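Local coordinates for protein globin III, extracellular (Lumbricus terrestris, PDB 1X9F) that carries a haem, seen here with bound carbon monoxide, as a globin subunit of the earthworm's extracellular erythrocruorin, and probably transports oxygen, at residues S8-D11 against H12-V15. Residues are numbered along the deposited sequence; the frame is centred on the assembly and turned at random.
Sequences SEED and HRIV
E10 and R13 run side by side along the first turns of helix 9-20 and join in a bidentate salt bridge. R13 presents NE and NH2 side-on, one to each carboxylate oxygen: NE reaches E10 OE2 at 2.7 Å, and NH2 reaches E10 OE1 at 3.1 Å in a nearly straight bond. The fit is not coplanar, because the two flat groups are turned 32° apart and both oxygens are met from above the carboxylate plane. After an extended start, the R13 chain bends at chi3 (63°), which turns the NE/NH2 edge of the guanidinium toward the E10 carboxylate. E10 OE1 also bridges to a basic side chain on another protein's chain, so a leucine in place of R13 would probably leave the carboxylate with less of its charge balanced and freer to turn at that interface.

This partly exposed side contrasts with the buried one, where the H12 ring lies flat beneath the backbone: E9 O sits over the ring centre, 3.4 Å above its plane. With CG set between the backbone N and the carbonyl carbon (chi1 82°), the ring folds back under the first turn, and its NE2 is hydrogen-bonded to D86. More loosely, the carboxylate of E9, an exposed residue, comes alongside the ring, steeply inclined to it, with OE2 3.4 Å from H12 CE1. Backbone bonds begin with H12 N to S8 O (3.0 Å). At the start, D11 N donates to S8 OG (3.2 Å), which is also hydrogen-bonded to an acidic side chain on the chain of another protein, and S8 N to D11 OD1 (2.9 Å), the reciprocal pair of a capping box with S8 as N-cap, opening the first long helix of this globin chain.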
loop_
_atom_site.group_PDB
_atom_site.type_symbol
_atom_site.label_atom_id
_atom_site.label_comp_id
_atom_site.label_asym_id
_atom_site.label_seq_id
_atom_site.Cartn_x
_atom_site.Cartn_y
_atom_site.Cartn_z
ATOM N N SER C 8 -21.585 -11.404 23.229
ATOM C CA SER C 8 -22.537 -10.863 22.276
ATOM C C SER C 8 -22.378 -11.496 20.896
ATOM O O SER C 8 -21.492 -12.331 20.682
ATOM C CB SER C 8 -22.324 -9.352 22.168
ATOM O OG SER C 8 -21.059 -9.067 21.583
ATOM N N GLU C 9 -23.242 -11.088 19.967
ATOM C CA GLU C 9 -23.157 -11.510 18.572
ATOM C C GLU C 9 -21.752 -11.340 18.007
ATOM O O GLU C 9 -21.119 -12.324 17.624
ATOM C CB GLU C 9 -24.139 -10.717 17.705
ATOM C CG GLU C 9 -25.616 -10.982 17.979
ATOM C CD GLU C 9 -26.058 -12.399 17.638
ATOM O OE1 GLU C 9 -27.059 -12.852 18.234
ATOM O OE2 GLU C 9 -25.423 -13.061 16.782
ATOM N N GLU C 10 -21.276 -10.091 17.953
ATOM C CA GLU C 10 -19.932 -9.780 17.455
ATOM C C GLU C 10 -18.852 -10.514 18.253
ATOM O O GLU C 10 -17.901 -11.025 17.665
ATOM C CB GLU C 10 -19.655 -8.269 17.455
ATOM C CG GLU C 10 -20.223 -7.482 16.266
ATOM C CD GLU C 10 -19.346 -7.563 15.025
ATOM O OE1 GLU C 10 -18.294 -6.875 14.978
ATOM O OE2 GLU C 10 -19.719 -8.302 14.080
ATOM N N ASP C 11 -19.007 -10.569 19.583
ATOM C CA ASP C 11 -18.078 -11.305 20.464
ATOM C C ASP C 11 -17.827 -12.726 19.980
ATOM O O ASP C 11 -16.679 -13.114 19.747
ATOM C CB ASP C 11 -18.607 -11.391 21.902
ATOM C CG ASP C 11 -18.410 -10.111 22.692
ATOM O OD1 ASP C 11 -19.131 -9.933 23.696
ATOM O OD2 ASP C 11 -17.569 -9.232 22.404
ATOM N N HIS C 12 -18.901 -13.498 19.828
ATOM C CA HIS C 12 -18.745 -14.893 19.444
ATOM C C HIS C 12 -18.268 -15.062 18.000
ATOM O O HIS C 12 -17.637 -16.061 17.668
ATOM C CB HIS C 12 -19.995 -15.729 19.780
ATOM C CG HIS C 12 -21.101 -15.646 18.771
ATOM N ND1 HIS C 12 -22.351 -15.151 19.077
ATOM C CD2 HIS C 12 -21.158 -16.036 17.475
ATOM C CE1 HIS C 12 -23.123 -15.219 18.007
ATOM N NE2 HIS C 12 -22.421 -15.749 17.021
ATOM N N ARG C 13 -18.553 -14.073 17.159
ATOM C CA ARG C 13 -18.072 -14.064 15.788
ATOM C C ARG C 13 -16.552 -13.816 15.773
ATOM O O ARG C 13 -15.837 -14.418 14.969
ATOM C CB ARG C 13 -18.840 -13.004 14.973
ATOM C CG ARG C 13 -18.501 -12.957 13.485
ATOM C CD ARG C 13 -18.961 -11.681 12.752
ATOM N NE ARG C 13 -18.317 -10.450 13.246
ATOM C CZ ARG C 13 -17.053 -10.091 12.997
ATOM N NH1 ARG C 13 -16.257 -10.863 12.263
ATOM N NH2 ARG C 13 -16.579 -8.955 13.496
ATOM N N ILE C 14 -16.073 -12.944 16.667
ATOM C CA ILE C 14 -14.633 -12.687 16.824
ATOM C C ILE C 14 -13.933 -13.959 17.305
ATOM O O ILE C 14 -12.885 -14.337 16.779
ATOM C CB ILE C 14 -14.354 -11.498 17.807
ATOM C CG1 ILE C 14 -15.003 -10.194 17.326
ATOM C CG2 ILE C 14 -12.853 -11.300 18.026
ATOM C CD1 ILE C 14 -14.380 -9.575 16.078
ATOM N N VAL C 15 -14.534 -14.617 18.292
ATOM C CA VAL C 15 -13.981 -15.846 18.854
ATOM C C VAL C 15 -13.860 -16.956 17.800
ATOM O O VAL C 15 -12.814 -17.598 17.694
ATOM C CB VAL C 15 -14.785 -16.306 20.109
ATOM C CG1 VAL C 15 -14.468 -17.748 20.485
ATOM C CG2 VAL C 15 -14.496 -15.378 21.289
#